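Local coordinates for Thiol:disulfide interchange protein DsbA (Neisseria meningitidis MC58, PDB 3HZ8) that probably acts as a thiol:disulfide oxidoreductase of the DsbA type, handling disulfide bonds in proteins of the periplasm, at residues C36-H41 and A169-G174; F32-P37 and V90-I95. The protein carries 1 engineered substitution. All blocks are in the same frame, centred on the assembly; numbering follows the deposited sequence.

Overall arrangement
From the N terminus the chain runs through strand 26-32 of the central sheet and into the turn that leads to helix 37-50, at whose start the redox-active C36-C39 disulfide sits, and both contacts start there. Contact 2 (32-37 with 90-95) closes first, over 52 intervening residues, and ties the turn to helix 88-101 of the helical insertion. Contact 1 (36-41 with 169-174) closes a loop of 127 residues, bringing the start of helix 37-50 to the C-terminal helix 171-191. Sharing C36 and P37, the two loops overlap along the chain, neither nested strictly within the other. Their centres lie about 13 Å apart, contact 2 buried and contact 1 at the surface.

Contact 1 of 2, residues C36-H41 and A169-G174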
# COMPACT_ATOMS: atom_id res chain seq x y z
N CYS A 36 8.84 -7.60 3.34
CA CYS A 36 9.55 -6.45 3.91
C CYS A 36 9.29 -6.30 5.43
O CYS A 36 8.19 -5.95 5.83
CB CYS A 36 9.13 -5.21 3.10
SG CYS A 36 9.38 -3.56 3.80
N PRO A 37 10.31 -6.58 6.27
CA PRO A 37 10.06 -6.45 7.71
C PRO A 37 9.60 -5.08 8.19
O PRO A 37 8.71 -5.00 9.04
CB PRO A 37 11.40 -6.84 8.35
CG PRO A 37 12.02 -7.75 7.33
CD PRO A 37 11.68 -7.10 6.02
N HIS A 38 10.16 -4.00 7.66
CA HIS A 38 9.74 -2.68 8.10
C HIS A 38 8.31 -2.39 7.66
O HIS A 38 7.57 -1.69 8.35
CB HIS A 38 10.72 -1.60 7.64
CG HIS A 38 11.95 -1.54 8.49
ND1 HIS A 38 11.98 -1.97 9.80
CD2 HIS A 38 13.19 -1.06 8.23
CE1 HIS A 38 13.19 -1.79 10.30
NE2 HIS A 38 13.94 -1.23 9.37
N CYS A 39 7.93 -2.95 6.51
CA CYS A 39 6.55 -2.82 6.02
C CYS A 39 5.58 -3.56 6.95
O CYS A 39 4.47 -3.08 7.20
CB CYS A 39 6.42 -3.40 4.61
SG CYS A 39 7.53 -2.67 3.39
N ALA A 40 6.00 -4.72 7.47
CA ALA A 40 5.17 -5.49 8.41
C ALA A 40 4.99 -4.74 9.71
O ALA A 40 3.93 -4.86 10.34
CB ALA A 40 5.78 -6.88 8.68
N HIS A 41 6.00 -3.96 10.10
CA HIS A 41 5.91 -3.16 11.32
C HIS A 41 5.07 -1.91 11.13
O HIS A 41 4.36 -1.50 12.04
CB HIS A 41 7.29 -2.78 11.84
CG HIS A 41 7.95 -3.87 12.62
ND1 HIS A 41 9.03 -4.58 12.14
CD2 HIS A 41 7.67 -4.39 13.84
CE1 HIS A 41 9.40 -5.48 13.04
NE2 HIS A 41 8.59 -5.38 14.07
N ALA A 169 10.58 9.56 10.63
CA ALA A 169 11.51 9.43 11.77
C ALA A 169 11.21 8.13 12.53
O ALA A 169 12.12 7.37 12.90
CB ALA A 169 11.41 10.65 12.69
N ASP A 170 9.92 7.87 12.74
CA ASP A 170 9.40 6.56 13.15
C ASP A 170 7.96 6.44 12.61
O ASP A 170 7.44 7.39 12.04
CB ASP A 170 9.53 6.30 14.67
CG ASP A 170 8.69 7.24 15.52
OD1 ASP A 170 7.76 7.92 15.04
OD2 ASP A 170 8.95 7.28 16.75
N TRP A 171 7.32 5.28 12.77
CA TRP A 171 6.01 5.11 12.13
C TRP A 171 4.94 6.00 12.77
O TRP A 171 4.12 6.61 12.08
CB TRP A 171 5.57 3.64 12.11
CG TRP A 171 6.62 2.69 11.64
CD1 TRP A 171 7.07 1.58 12.30
CD2 TRP A 171 7.37 2.76 10.41
NE1 TRP A 171 8.06 0.96 11.57
CE2 TRP A 171 8.26 1.67 10.40
CE3 TRP A 171 7.38 3.66 9.33
CZ2 TRP A 171 9.15 1.43 9.35
CZ3 TRP A 171 8.27 3.43 8.29
CH2 TRP A 171 9.14 2.32 8.30
N GLU A 172 4.96 6.09 14.10
CA GLU A 172 3.93 6.84 14.80
C GLU A 172 3.94 8.32 14.45
O GLU A 172 2.89 8.88 14.11
CB GLU A 172 4.04 6.62 16.31
CG GLU A 172 3.59 5.23 16.75
CD GLU A 172 2.09 5.10 16.81
OE1 GLU A 172 1.37 6.11 16.67
OE2 GLU A 172 1.61 3.97 17.01
N SER A 173 5.11 8.96 14.51
CA SER A 173 5.20 10.37 14.15
C SER A 173 4.84 10.61 12.69
O SER A 173 4.31 11.67 12.32
CB SER A 173 6.57 10.97 14.46
OG SER A 173 7.61 10.33 13.73
N GLY A 174 5.11 9.61 11.84
CA GLY A 174 4.76 9.72 10.43
C GLY A 174 3.26 9.85 10.21
O GLY A 174 2.83 10.45 9.21
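W171 reaches across from the start of the C-terminal helix to H38 and H41, and this one indole makes the whole contact from its side. Its CB is directed at helix 37-50, and with CG anti to the carbonyl carbon (chi1 -48°) the ring extends further the same way. Beyond CG, CD1 lies 4.1 Å from H41 O. NE1 comes next, 3.8 Å from H41 CB, which approaches the ring obliquely. Along the six-membered ring, CE2 passes near H38 O, and CZ2 is closer still, 3.6 Å from the same H38 O and 3.8 Å from H38 CB. The indole and H38 meet by van der Waals packing without a hydrogen bond.

H38 offers its carbonyl O and CB, H41 its CB. The imidazole of H41 leads away from the indole, ND1 making a weak bond of 3.1 Å to P37 O. At the root of W171, D170 takes the N-cap position, its OD1 accepting S173 N at 2.9 Å in a nearly straight bond (163°). S173 OG also reaches this oxygen, 2.7 Å from D170 OD1 and from above the carboxylate plane, so that two donors grip one atom at the first turn of the helix, beside the base of the W171 side chain. L42 and V45 of helix 37-50 and P156 also touch the indole, and F168 meets it edge to face.

C36, at the N-cap of helix 37-50, is joined to C39 by the redox-active disulfide, whose two cysteines flank H38 in sequence. P156 touches both C39 and W171, and is probably the cis-proline of the thioredoxin family. A CxxC pair at a helix start, with such a proline beside it, is the hallmark of the thioredoxin-fold active site.

Contact 2 of 2, residues F32-P37 and V90-I95; sequences FGYFCP and VANSHI
The phenol ring of Y34 is packed on both faces, by I95 from the helix and by F32 from its own segment. I95 CG2 lies over one face, 3.4 Å from the ring centroid and 17° off the normal, a close CH-pi contact in which the nearest ring atom, Y34 CD1, is 3.3 Å from I95 CG2. On the opposite face F32 CE1 sits over the centre, 3.5 Å above the plane of the Y34 ring. At the edge, near that plane, Y34 OH donates to N92 OD1 over 2.9 Å. The donor is tilted 29° from the amide carbonyl plane, and ring and amide stand 61° apart. This hydrogen bond gives the buried hydroxyl a polar partner, and N92 ND2 is weakly bonded to E43 of helix 37-50. I95 reaches the ring because CG2 is the branch anti to its backbone N, while CD1 packs near the hydroxyl end.

V80 of helix 71-83 touches Y34, N92 and I95 alike, and F96 of helix 88-101 meets the phenol edge to face. The ring of H63, at the end of strand 57-63, meets the Y34 ring and stands edge to face with F32. The turn after strand 26-32 thus lies between the sheet and helices 71-83 and 88-101.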
# COMPACT_ATOMS: atom_id res chain seq x y z
N PHE A 32 4.73 -1.01 -0.84
CA PHE A 32 5.21 -1.96 0.15
C PHE A 32 5.61 -3.25 -0.55
O PHE A 32 5.40 -3.40 -1.76
CB PHE A 32 4.12 -2.27 1.20
CG PHE A 32 2.98 -3.12 0.66
CD1 PHE A 32 2.93 -4.48 0.95
CD2 PHE A 32 2.01 -2.57 -0.18
CE1 PHE A 32 1.91 -5.29 0.43
CE2 PHE A 32 0.99 -3.37 -0.72
CZ PHE A 32 0.94 -4.73 -0.42
N GLY A 33 6.18 -4.18 0.21
CA GLY A 33 6.33 -5.56 -0.26
C GLY A 33 5.98 -6.47 0.90
O GLY A 33 6.23 -6.13 2.06
N TYR A 34 5.40 -7.63 0.60
CA TYR A 34 5.05 -8.58 1.67
C TYR A 34 6.29 -9.24 2.33
O TYR A 34 6.19 -9.79 3.43
CB TYR A 34 4.10 -9.66 1.15
CG TYR A 34 2.67 -9.21 0.97
CD1 TYR A 34 1.94 -8.67 2.03
CD2 TYR A 34 2.02 -9.38 -0.25
CE1 TYR A 34 0.60 -8.30 1.88
CE2 TYR A 34 0.68 -9.01 -0.41
CZ TYR A 34 -0.03 -8.46 0.66
OH TYR A 34 -1.36 -8.10 0.49
N PHE A 35 7.44 -9.16 1.67
CA PHE A 35 8.71 -9.73 2.19
C PHE A 35 9.41 -8.79 3.15
O PHE A 35 10.48 -9.11 3.66
CB PHE A 35 9.67 -9.95 1.02
CG PHE A 35 9.75 -8.75 0.11
CD1 PHE A 35 10.40 -7.58 0.53
CD2 PHE A 35 9.13 -8.75 -1.15
CE1 PHE A 35 10.45 -6.45 -0.27
CE2 PHE A 35 9.17 -7.61 -1.95
CZ PHE A 35 9.83 -6.46 -1.51
N CYS A 36 8.84 -7.60 3.34
CA CYS A 36 9.55 -6.45 3.91
C CYS A 36 9.29 -6.30 5.43
O CYS A 36 8.19 -5.95 5.83
CB CYS A 36 9.13 -5.21 3.10
SG CYS A 36 9.38 -3.56 3.80
N PRO A 37 10.31 -6.58 6.27
CA PRO A 37 10.06 -6.45 7.71
C PRO A 37 9.60 -5.08 8.19
O PRO A 37 8.71 -5.00 9.04
CB PRO A 37 11.40 -6.84 8.35
CG PRO A 37 12.02 -7.75 7.33
CD PRO A 37 11.68 -7.10 6.02
N VAL A 90 -6.78 -8.06 8.39
CA VAL A 90 -6.55 -9.46 8.76
C VAL A 90 -5.71 -10.17 7.69
O VAL A 90 -4.77 -10.89 8.00
CB VAL A 90 -7.89 -10.21 8.96
CG1 VAL A 90 -7.65 -11.62 9.50
CG2 VAL A 90 -8.83 -9.42 9.89
N ALA A 91 -6.09 -9.97 6.42
CA ALA A 91 -5.38 -10.60 5.29
C ALA A 91 -3.90 -10.20 5.25
O ALA A 91 -3.01 -11.04 5.23
CB ALA A 91 -6.06 -10.29 3.98
N ASN A 92 -3.65 -8.89 5.29
CA ASN A 92 -2.28 -8.39 5.30
C ASN A 92 -1.50 -8.88 6.50
O ASN A 92 -0.34 -9.27 6.37
CB ASN A 92 -2.29 -6.87 5.26
CG ASN A 92 -2.61 -6.34 3.89
OD1 ASN A 92 -2.62 -7.08 2.90
ND2 ASN A 92 -2.84 -5.04 3.81
N SER A 93 -2.15 -8.85 7.66
CA SER A 93 -1.61 -9.41 8.88
C SER A 93 -1.15 -10.85 8.67
O SER A 93 -0.01 -11.18 8.98
CB SER A 93 -2.63 -9.35 10.02
OG SER A 93 -2.05 -9.84 11.21
N HIS A 94 -2.06 -11.67 8.13
CA HIS A 94 -1.78 -13.09 7.83
C HIS A 94 -0.62 -13.25 6.84
O HIS A 94 0.26 -14.08 7.02
CB HIS A 94 -3.05 -13.79 7.31
CG HIS A 94 -3.89 -14.41 8.39
ND1 HIS A 94 -4.49 -15.64 8.26
CD2 HIS A 94 -4.20 -13.96 9.63
CE1 HIS A 94 -5.14 -15.93 9.37
NE2 HIS A 94 -4.99 -14.92 10.22
N ILE A 95 -0.61 -12.43 5.79
CA ILE A 95 0.41 -12.57 4.75
C ILE A 95 1.80 -12.12 5.20
O ILE A 95 2.79 -12.78 4.93
CB ILE A 95 -0.01 -11.83 3.46
CG1 ILE A 95 -1.28 -12.47 2.89
CG2 ILE A 95 1.10 -11.88 2.41
CD1 ILE A 95 -2.07 -11.58 1.99